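Malate dehydrogenase (PDB 4BGV) probably catalyses the reversible, NAD-dependent oxidation of malate to oxaloacetate, a step of the tricarboxylic acid cycle. Local coordinates at residues 73-84 / 114-124; 165-175 / 187-198. One frame throughout, in Å; residues are numbered along the deposited sequence. Where two conformers were deposited one is given.

Interaction 1. Residues 73-84 / 114-124; sequences MKGSDVIVVTAG and YSPESKIVVVT
Two successive bends in the Lys119 chain (chi2 75°, chi3 66°) fold its amine back toward Asp77, where NZ meets Asp77 OD1 at 2.8 Å on the syn side of the carboxylate, 31° out of its plane. Ile120 is bent too, its CD1 turned in against Ile79 CB (3.9 Å), while Ile120 CG2 packs on Val81 CG2 at 3.8 Å. With the OG of Ser118 held beside its own backbone N, that hydroxyl donates to Ser76 O over 2.6 Å, meeting it well above the carbonyl plane. Between these side chains runs parallel pairing: Ile79 N to Lys119 O, Val121 N to Ile79 O, Val81 N to Val121 O and Val123 N to Val81 O, each 2.9 Å. Val78, Val80, Lys119 and Val121 occupy one face, Ile79, Val81, Ile120 and Val122 the other; on the first, Val78 CG1 lies 4.1 Å from Val121 CG2. This is a beta-alpha-beta crossover of the Rossmann domain, and Val123 and Thr124 at its end are likely to touch NAD. Helix 93-114 connects the strands and covers Ile79 and Val81 through Ile111 and Met104; helix 232-246 covers Val78 and Lys119 through Ile245, and strand 4-8 pairs with the edge of 78-81 that faces away from 119-122, where Thr82 OG1 bonds Ile8 O.

Interaction 2. Residues 165-175 / 187-198; sequences LNVSFEDVNAF and FIRYSNVSGIPI
Over the centre of one face of the Phe175 ring sits CD2 of Tyr190, whose ring stands edge-to-face to it, planes 86° apart and centroids 5.1 Å. Phe187 meets the same ring obliquely: its CB comes to 3.3 Å from Phe175 CD1, and Phe175 CE1 in turn lies over the Phe187 face, offset toward the rim. This aromatic cluster closes one end of the contact between the two strands of a beta hairpin, 172-178 and 184-193, in the C-terminal domain of the lactate/malate dehydrogenase fold. Next to it Ser191 OG takes the N-H of Phe175 almost straight on (3.0 Å, 175°) and donates to Phe187 O, tying the turn 187-190 to the neighbouring strand. Farther along, Asn173 and Asn192 form a hydrogen-bonded antiparallel pair, with a side-chain bond from Asn173 ND2 to Asn192 OD1 of 2.9 Å. The Asn192 side chain stands between its own N and carbonyl carbon (chi1 61°), which lets OD1 also accept Gly195 N at 2.8 Å, from the other face of the amide; this Asx motif braces the type I' turn 193-196. An alanine here would leave Asn173 ND2 and the Gly195 N-H without this shared acceptor, and the turn would probably be less firmly held. Asp171 OD2 and Ser194 OG both bond Val252 of a second subunit. A water also joins the two, 2.6 Å from Asp171 OD1 and 3.2 Å from Ser194 OG.

Interaction 1 closes before interaction 2 opens along the chain, and the two lie on opposite sides of its centre, about 33 Å between centres and 18 Å between nearest atoms. They share no sheet: residues 73-84 and 114-124 form adjacent inner strands of the six-stranded parallel sheet in the NAD-binding domain, whereas 165-175 and 187-198 belong to a three-stranded antiparallel sheet in the C-terminal domain. Helix 127-138, strand 145-147 and most of helix 150-165 separate them in sequence. The first contact ends beside the probable cofactor site and touches no other subunit; the second lies at a subunit interface, so of these two contacts one borders the probable cofactor site and the other takes part in assembly.

Interaction 1. Residues 73-84 / 114-124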
loop_
_atom_site.group_PDB
_atom_site.type_symbol
_atom_site.label_atom_id
_atom_site.label_comp_id
_atom_site.label_asym_id
_atom_site.label_seq_id
_atom_site.Cartn_x
_atom_site.Cartn_y
_atom_site.Cartn_z
ATOM N N MET A 73 -27.712 -7.613 5.689
ATOM C CA MET A 73 -26.512 -7.974 6.452
ATOM C C MET A 73 -26.177 -9.455 6.345
ATOM O O MET A 73 -25.093 -9.860 6.736
ATOM C CB MET A 73 -26.661 -7.614 7.942
ATOM C CG MET A 73 -26.812 -6.124 8.217
ATOM S SD MET A 73 -26.602 -5.775 9.976
ATOM C CE MET A 73 -27.910 -6.746 10.714
ATOM N N LYS A 74 -27.108 -10.259 5.826
ATOM C CA LYS A 74 -26.909 -11.706 5.745
ATOM C C LYS A 74 -25.530 -12.073 5.203
ATOM O O LYS A 74 -25.084 -11.543 4.180
ATOM C CB LYS A 74 -28.004 -12.361 4.899
ATOM C CG LYS A 74 -28.106 -11.823 3.480
ATOM C CD LYS A 74 -29.235 -12.498 2.710
ATOM C CE LYS A 74 -29.393 -11.904 1.324
ATOM N NZ LYS A 74 -30.433 -12.629 0.546
ATOM N N GLY A 75 -24.851 -12.974 5.908
ATOM C CA GLY A 75 -23.551 -13.458 5.485
ATOM C C GLY A 75 -22.387 -12.532 5.796
ATOM O O GLY A 75 -21.290 -12.731 5.282
ATOM N N SER A 76 -22.615 -11.520 6.632
ATOM C CA SER A 76 -21.534 -10.626 7.028
ATOM C C SER A 76 -20.567 -11.362 7.951
ATOM O O SER A 76 -20.989 -12.012 8.903
ATOM C CB SER A 76 -22.087 -9.392 7.764
ATOM O OG SER A 76 -22.837 -8.546 6.891
ATOM N N ASP A 77 -19.273 -11.274 7.674
ATOM C CA ASP A 77 -18.292 -11.866 8.572
ATOM C C ASP A 77 -18.175 -11.010 9.829
ATOM O O ASP A 77 -18.038 -11.538 10.933
ATOM C CB ASP A 77 -16.932 -11.985 7.888
ATOM C CG ASP A 77 -15.936 -12.780 8.712
ATOM O OD1 ASP A 77 -16.312 -13.850 9.239
ATOM O OD2 ASP A 77 -14.777 -12.334 8.833
ATOM N N VAL A 78 -18.227 -9.689 9.646
ATOM C CA VAL A 78 -18.147 -8.731 10.740
ATOM C C VAL A 78 -19.223 -7.675 10.563
ATOM O O VAL A 78 -19.494 -7.239 9.447
ATOM C CB VAL A 78 -16.758 -8.047 10.805
ATOM C CG1 VAL A 78 -16.739 -6.929 11.855
ATOM C CG2 VAL A 78 -15.681 -9.093 11.101
ATOM N N ILE A 79 -19.860 -7.304 11.671
ATOM C CA ILE A 79 -20.751 -6.151 11.707
ATOM C C ILE A 79 -20.163 -5.120 12.670
ATOM O O ILE A 79 -19.824 -5.445 13.808
ATOM C CB ILE A 79 -22.143 -6.556 12.213
ATOM C CG1 ILE A 79 -22.743 -7.603 11.272
ATOM C CG2 ILE A 79 -23.072 -5.326 12.350
ATOM C CD1 ILE A 79 -24.074 -8.177 11.757
ATOM N N VAL A 80 -20.037 -3.886 12.201
ATOM C CA VAL A 80 -19.500 -2.799 13.001
ATOM C C VAL A 80 -20.673 -1.927 13.447
ATOM O O VAL A 80 -21.404 -1.384 12.611
ATOM C CB VAL A 80 -18.526 -1.933 12.160
ATOM C CG1 VAL A 80 -17.918 -0.837 13.021
ATOM C CG2 VAL A 80 -17.432 -2.805 11.544
ATOM N N VAL A 81 -20.859 -1.792 14.757
ATOM C CA VAL A 81 -21.975 -1.009 15.276
ATOM C C VAL A 81 -21.534 0.406 15.663
ATOM O O VAL A 81 -20.833 0.594 16.661
ATOM C CB VAL A 81 -22.636 -1.722 16.481
ATOM C CG1 VAL A 81 -23.836 -0.917 17.018
ATOM C CG2 VAL A 81 -23.079 -3.130 16.082
ATOM N N THR A 82 -21.945 1.402 14.877
ATOM C CA THR A 82 -21.600 2.792 15.172
ATOM C C THR A 82 -22.855 3.631 15.336
ATOM O O THR A 82 -22.795 4.849 15.306
ATOM C CB THR A 82 -20.765 3.450 14.053
ATOM O OG1 THR A 82 -21.611 3.764 12.936
ATOM C CG2 THR A 82 -19.661 2.531 13.588
ATOM N N ALA A 83 -23.990 2.968 15.502
ATOM C CA ALA A 83 -25.255 3.657 15.670
ATOM C C ALA A 83 -25.301 4.193 17.097
ATOM O O ALA A 83 -24.645 3.663 17.982
ATOM C CB ALA A 83 -26.409 2.699 15.414
ATOM N N GLY A 84 -26.059 5.247 17.326
ATOM C CA GLY A 84 -26.115 5.805 18.659
ATOM C C GLY A 84 -25.945 7.304 18.638
ATOM O O GLY A 84 -25.557 7.880 17.622
ATOM N N TYR A 114 -31.134 -11.375 11.529
ATOM C CA TYR A 114 -30.702 -11.389 10.131
ATOM C C TYR A 114 -29.288 -11.899 9.853
ATOM O O TYR A 114 -28.976 -12.283 8.718
ATOM C CB TYR A 114 -30.858 -9.996 9.521
ATOM C CG TYR A 114 -32.290 -9.544 9.396
ATOM C CD1 TYR A 114 -33.160 -10.159 8.499
ATOM C CD2 TYR A 114 -32.772 -8.491 10.152
ATOM C CE1 TYR A 114 -34.470 -9.742 8.367
ATOM C CE2 TYR A 114 -34.093 -8.064 10.026
ATOM C CZ TYR A 114 -34.933 -8.696 9.132
ATOM O OH TYR A 114 -36.246 -8.276 8.998
ATOM N N SER A 115 -28.422 -11.866 10.855
ATOM C CA SER A 115 -27.028 -12.263 10.638
ATOM C C SER A 115 -26.378 -12.738 11.940
ATOM O O SER A 115 -25.377 -12.171 12.380
ATOM C CB SER A 115 -26.248 -11.089 10.030
ATOM O OG SER A 115 -24.923 -11.461 9.666
ATOM N N PRO A 116 -26.944 -13.794 12.559
ATOM C CA PRO A 116 -26.489 -14.178 13.904
ATOM C C PRO A 116 -25.128 -14.866 13.909
ATOM O O PRO A 116 -24.567 -15.089 14.977
ATOM C CB PRO A 116 -27.573 -15.148 14.376
ATOM C CG PRO A 116 -28.098 -15.769 13.102
ATOM C CD PRO A 116 -28.046 -14.654 12.077
ATOM N N GLU A 117 -24.599 -15.171 12.728
ATOM C CA GLU A 117 -23.292 -15.820 12.622
ATOM C C GLU A 117 -22.119 -14.827 12.616
ATOM O O GLU A 117 -20.960 -15.229 12.646
ATOM C CB GLU A 117 -23.246 -16.691 11.365
ATOM C CG GLU A 117 -24.481 -17.591 11.176
ATOM C CD GLU A 117 -25.626 -16.895 10.432
ATOM O OE1 GLU A 117 -25.517 -15.673 10.163
ATOM O OE2 GLU A 117 -26.630 -17.575 10.115
ATOM N N SER A 118 -22.421 -13.530 12.587
ATOM C CA SER A 118 -21.380 -12.500 12.476
ATOM C C SER A 118 -20.546 -12.289 13.743
ATOM O O SER A 118 -21.033 -12.494 14.854
ATOM C CB SER A 118 -22.014 -11.158 12.087
ATOM O OG SER A 118 -22.633 -11.252 10.816
ATOM N N LYS A 119 -19.292 -11.888 13.566
ATOM C CA LYS A 119 -18.529 -11.306 14.674
ATOM C C LYS A 119 -18.888 -9.819 14.746
ATOM O O LYS A 119 -19.104 -9.178 13.720
ATOM C CB LYS A 119 -17.022 -11.483 14.477
ATOM C CG LYS A 119 -16.439 -12.836 14.935
ATOM C CD LYS A 119 -16.770 -13.975 13.980
ATOM C CE LYS A 119 -16.109 -13.797 12.605
ATOM N NZ LYS A 119 -16.192 -15.028 11.741
ATOM N N ILE A 120 -18.964 -9.267 15.952
ATOM C CA ILE A 120 -19.405 -7.885 16.098
ATOM C C ILE A 120 -18.308 -7.017 16.685
ATOM O O ILE A 120 -17.670 -7.402 17.663
ATOM C CB ILE A 120 -20.651 -7.786 17.025
ATOM C CG1 ILE A 120 -21.633 -8.933 16.729
ATOM C CG2 ILE A 120 -21.309 -6.393 16.898
ATOM C CD1 ILE A 120 -22.187 -8.932 15.283
ATOM N N VAL A 121 -18.088 -5.851 16.079
ATOM C CA VAL A 121 -17.200 -4.824 16.639
ATOM C C VAL A 121 -18.061 -3.630 17.028
ATOM O O VAL A 121 -18.619 -2.940 16.166
ATOM C CB VAL A 121 -16.106 -4.387 15.634
ATOM C CG1 VAL A 121 -15.331 -3.180 16.173
ATOM C CG2 VAL A 121 -15.142 -5.563 15.352
ATOM N N VAL A 122 -18.181 -3.401 18.335
ATOM C CA VAL A 122 -19.068 -2.361 18.850
ATOM C C VAL A 122 -18.277 -1.090 19.128
ATOM O O VAL A 122 -17.264 -1.133 19.814
ATOM C CB VAL A 122 -19.786 -2.834 20.141
ATOM C CG1 VAL A 122 -20.775 -1.779 20.629
ATOM C CG2 VAL A 122 -20.507 -4.146 19.879
ATOM N N VAL A 123 -18.755 0.035 18.592
ATOM C CA VAL A 123 -18.038 1.309 18.651
ATOM C C VAL A 123 -18.729 2.331 19.552
ATOM O O VAL A 123 -18.073 3.133 20.211
ATOM C CB VAL A 123 -17.925 1.921 17.244
ATOM C CG1 VAL A 123 -17.360 3.364 17.287
ATOM C CG2 VAL A 123 -17.094 1.005 16.329
ATOM N N THR A 124 -20.053 2.309 19.550
ATOM C CA THR A 124 -20.858 3.217 20.370
ATOM C C THR A 124 -20.332 3.325 21.817
ATOM O O THR A 124 -20.167 2.317 22.503
ATOM C CB THR A 124 -22.332 2.745 20.365
ATOM O OG1 THR A 124 -22.759 2.499 19.012
ATOM C CG2 THR A 124 -23.247 3.791 20.999
HETATM O O HOH W 1 -26.694 -14.679 7.804
#

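Interaction 2. Residues 165-175 / 187-198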
loop_
_atom_site.group_PDB
_atom_site.type_symbol
_atom_site.label_atom_id
_atom_site.label_comp_id
_atom_site.label_asym_id
_atom_site.label_seq_id
_atom_site.Cartn_x
_atom_site.Cartn_y
_atom_site.Cartn_z
ATOM N N LEU A 165 9.169 12.873 21.534
ATOM C CA LEU A 165 10.503 12.294 21.390
ATOM C C LEU A 165 11.081 12.426 19.981
ATOM O O LEU A 165 12.240 12.057 19.749
ATOM C CB LEU A 165 10.480 10.822 21.809
ATOM C CG LEU A 165 10.348 10.626 23.325
ATOM C CD1 LEU A 165 9.936 9.206 23.664
ATOM C CD2 LEU A 165 11.655 10.987 24.022
ATOM N N ASN A 166 10.291 12.986 19.061
ATOM C CA ASN A 166 10.683 13.130 17.657
ATOM C C ASN A 166 11.161 11.797 17.068
ATOM O O ASN A 166 12.296 11.681 16.582
ATOM C CB ASN A 166 11.765 14.200 17.483
ATOM C CG ASN A 166 11.953 14.612 16.023
ATOM O OD1 ASN A 166 11.027 14.508 15.210
ATOM N ND2 ASN A 166 13.155 15.080 15.686
ATOM N N VAL A 167 10.295 10.795 17.147
ATOM C CA VAL A 167 10.596 9.472 16.623
ATOM C C VAL A 167 9.433 9.003 15.770
ATOM O O VAL A 167 8.330 9.534 15.866
ATOM C CB VAL A 167 10.847 8.421 17.757
ATOM C CG1 VAL A 167 12.147 8.706 18.513
ATOM C CG2 VAL A 167 9.667 8.376 18.726
ATOM N N SER A 168 9.681 7.982 14.954
ATOM C CA SER A 168 8.661 7.411 14.077
ATOM C C SER A 168 7.469 6.910 14.889
ATOM O O SER A 168 7.651 6.317 15.951
ATOM C CB SER A 168 9.249 6.231 13.300
ATOM O OG SER A 168 8.230 5.524 12.591
ATOM N N PHE A 169 6.258 7.124 14.373
ATOM C CA PHE A 169 5.067 6.586 15.017
ATOM C C PHE A 169 5.118 5.064 15.047
ATOM O O PHE A 169 4.516 4.437 15.912
ATOM C CB PHE A 169 3.788 7.033 14.299
ATOM C CG PHE A 169 3.585 8.519 14.271
ATOM C CD1 PHE A 169 3.307 9.219 15.446
ATOM C CD2 PHE A 169 3.637 9.219 13.073
ATOM C CE1 PHE A 169 3.106 10.572 15.429
ATOM C CE2 PHE A 169 3.422 10.583 13.045
ATOM C CZ PHE A 169 3.164 11.273 14.225
ATOM N N GLU A 170 5.843 4.463 14.108
ATOM C CA GLU A 170 5.884 3.002 14.029
ATOM C C GLU A 170 6.617 2.358 15.198
ATOM O O GLU A 170 6.381 1.195 15.524
ATOM C CB GLU A 170 6.527 2.543 12.714
ATOM C CG GLU A 170 6.575 1.027 12.557
ATOM C CD GLU A 170 6.799 0.585 11.125
ATOM O OE1 GLU A 170 7.096 1.451 10.273
ATOM O OE2 GLU A 170 6.671 -0.633 10.855
ATOM N N ASP A 171 7.505 3.110 15.835
ATOM C CA ASP A 171 8.361 2.540 16.867
ATOM C C ASP A 171 7.923 2.857 18.297
ATOM O O ASP A 171 8.525 2.371 19.259
ATOM C CB ASP A 171 9.808 2.956 16.617
ATOM C CG ASP A 171 10.316 2.458 15.265
ATOM O OD1 ASP A 171 10.033 1.284 14.929
ATOM O OD2 ASP A 171 10.967 3.236 14.530
ATOM N N VAL A 172 6.870 3.657 18.440
ATOM C CA VAL A 172 6.346 3.937 19.771
ATOM C C VAL A 172 5.277 2.897 20.130
ATOM O O VAL A 172 4.433 2.539 19.304
ATOM C CB VAL A 172 5.755 5.358 19.890
ATOM C CG1 VAL A 172 5.224 5.584 21.295
ATOM C CG2 VAL A 172 6.810 6.415 19.590
ATOM N N ASN A 173 5.343 2.389 21.354
ATOM C CA ASN A 173 4.354 1.455 21.863
ATOM C C ASN A 173 3.787 1.992 23.153
ATOM O O ASN A 173 4.533 2.303 24.065
ATOM C CB ASN A 173 4.997 0.105 22.106
ATOM C CG ASN A 173 5.633 -0.454 20.849
ATOM O OD1 ASN A 173 4.932 -0.946 19.972
ATOM N ND2 ASN A 173 6.961 -0.341 20.738
ATOM N N ALA A 174 2.467 2.111 23.227
ATOM C CA ALA A 174 1.827 2.694 24.401
ATOM C C ALA A 174 0.778 1.726 24.941
ATOM O O ALA A 174 -0.160 1.367 24.232
ATOM C CB ALA A 174 1.184 4.026 24.033
ATOM N N PHE A 175 0.950 1.314 26.191
ATOM C CA PHE A 175 0.143 0.245 26.769
ATOM C C PHE A 175 -0.994 0.814 27.610
ATOM O O PHE A 175 -0.756 1.423 28.652
ATOM C CB PHE A 175 1.037 -0.657 27.634
ATOM C CG PHE A 175 0.407 -1.969 27.987
ATOM C CD1 PHE A 175 -0.424 -2.074 29.079
ATOM C CD2 PHE A 175 0.629 -3.084 27.210
ATOM C CE1 PHE A 175 -1.009 -3.267 29.414
ATOM C CE2 PHE A 175 0.042 -4.290 27.537
ATOM C CZ PHE A 175 -0.779 -4.378 28.639
ATOM N N PHE A 187 -0.174 1.329 31.435
ATOM C CA PHE A 187 0.993 0.704 32.069
ATOM C C PHE A 187 2.187 1.424 31.467
ATOM O O PHE A 187 2.611 1.133 30.335
ATOM C CB PHE A 187 1.117 -0.801 31.759
ATOM C CG PHE A 187 0.149 -1.692 32.509
ATOM C CD1 PHE A 187 -1.178 -1.328 32.693
ATOM C CD2 PHE A 187 0.565 -2.929 32.976
ATOM C CE1 PHE A 187 -2.071 -2.175 33.367
ATOM C CE2 PHE A 187 -0.313 -3.785 33.634
ATOM C CZ PHE A 187 -1.637 -3.408 33.827
ATOM N N ILE A 188 2.711 2.392 32.204
ATOM C CA ILE A 188 3.848 3.172 31.723
ATOM C C ILE A 188 5.050 2.271 31.509
ATOM O O ILE A 188 5.785 2.438 30.538
ATOM C CB ILE A 188 4.202 4.303 32.709
ATOM C CG1 ILE A 188 3.067 5.320 32.765
ATOM C CG2 ILE A 188 5.503 4.972 32.325
ATOM C CD1 ILE A 188 2.472 5.636 31.422
ATOM N N ARG A 189 5.228 1.296 32.399
ATOM C CA ARG A 189 6.369 0.383 32.291
ATOM C C ARG A 189 6.348 -0.472 31.024
ATOM O O ARG A 189 7.398 -0.942 30.584
ATOM C CB ARG A 189 6.487 -0.501 33.538
ATOM C CG ARG A 189 5.293 -1.401 33.763
ATOM C CD ARG A 189 5.245 -1.927 35.192
ATOM N NE ARG A 189 4.035 -2.711 35.392
ATOM C CZ ARG A 189 4.000 -4.036 35.387
ATOM N NH1 ARG A 189 5.123 -4.731 35.223
ATOM N NH2 ARG A 189 2.852 -4.663 35.585
ATOM N N TYR A 190 5.167 -0.674 30.436
ATOM C CA TYR A 190 5.077 -1.445 29.199
ATOM C C TYR A 190 5.062 -0.552 27.964
ATOM O O TYR A 190 4.764 -1.009 26.858
ATOM C CB TYR A 190 3.830 -2.321 29.191
ATOM C CG TYR A 190 3.855 -3.507 30.137
ATOM C CD1 TYR A 190 5.008 -3.863 30.839
ATOM C CD2 TYR A 190 2.733 -4.302 30.282
ATOM C CE1 TYR A 190 5.011 -4.973 31.695
ATOM C CE2 TYR A 190 2.726 -5.406 31.129
ATOM C CZ TYR A 190 3.859 -5.736 31.822
ATOM O OH TYR A 190 3.819 -6.839 32.646
ATOM N N SER A 191 5.335 0.730 28.159
ATOM C CA SER A 191 5.318 1.683 27.054
ATOM C C SER A 191 6.759 2.025 26.766
ATOM O O SER A 191 7.553 2.229 27.692
ATOM C CB SER A 191 4.524 2.947 27.430
ATOM O OG SER A 191 3.186 2.608 27.775
ATOM N N ASN A 192 7.105 2.080 25.489
ATOM C CA ASN A 192 8.508 2.153 25.111
ATOM C C ASN A 192 8.697 2.686 23.697
ATOM O O ASN A 192 7.730 2.794 22.923
ATOM C CB ASN A 192 9.132 0.749 25.196
ATOM C CG ASN A 192 8.462 -0.244 24.252
ATOM O OD1 ASN A 192 8.691 -0.223 23.046
ATOM N ND2 ASN A 192 7.634 -1.122 24.807
ATOM N N VAL A 193 9.944 3.022 23.362
ATOM C CA VAL A 193 10.299 3.276 21.971
ATOM C C VAL A 193 11.267 2.170 21.532
ATOM O O VAL A 193 12.397 2.082 22.039
ATOM C CB VAL A 193 10.987 4.641 21.766
ATOM C CG1 VAL A 193 11.287 4.844 20.285
ATOM C CG2 VAL A 193 10.095 5.772 22.274
ATOM N N SER A 194 10.812 1.325 20.612
ATOM C CA SER A 194 11.592 0.169 20.158
ATOM C C SER A 194 12.158 -0.642 21.331
ATOM O O SER A 194 13.291 -1.130 21.261
ATOM C CB SER A 194 12.733 0.613 19.228
ATOM O OG SER A 194 12.220 1.254 18.073
ATOM N N GLY A 195 11.371 -0.757 22.407
ATOM C CA GLY A 195 11.753 -1.547 23.561
ATOM C C GLY A 195 12.374 -0.756 24.693
ATOM O O GLY A 195 12.435 -1.225 25.837
ATOM N N ILE A 196 12.842 0.448 24.391
ATOM C CA ILE A 196 13.446 1.270 25.432
ATOM C C ILE A 196 12.323 1.920 26.225
ATOM O O ILE A 196 11.531 2.665 25.655
ATOM C CB ILE A 196 14.358 2.359 24.843
ATOM C CG1 ILE A 196 15.463 1.731 23.991
ATOM C CG2 ILE A 196 14.954 3.199 25.978
ATOM C CD1 ILE A 196 16.275 2.736 23.159
ATOM N N PRO A 197 12.230 1.631 27.537
ATOM C CA PRO A 197 11.086 2.154 28.297
ATOM C C PRO A 197 11.010 3.667 28.235
ATOM O O PRO A 197 12.036 4.364 28.246
ATOM C CB PRO A 197 11.366 1.676 29.733
ATOM C CG PRO A 197 12.204 0.456 29.540
ATOM C CD PRO A 197 13.102 0.792 28.383
ATOM N N ILE A 198 9.791 4.183 28.135
ATOM C CA ILE A 198 9.580 5.614 28.047
ATOM C C ILE A 198 10.065 6.336 29.316
ATOM O O ILE A 198 10.448 7.508 29.278
ATOM C CB ILE A 198 8.089 5.903 27.761
ATOM C CG1 ILE A 198 7.941 6.955 26.670
ATOM C CG2 ILE A 198 7.315 6.214 29.026
ATOM C CD1 ILE A 198 8.072 6.359 25.291
HETATM O O HOH W 2 10.264 -0.728 16.583
#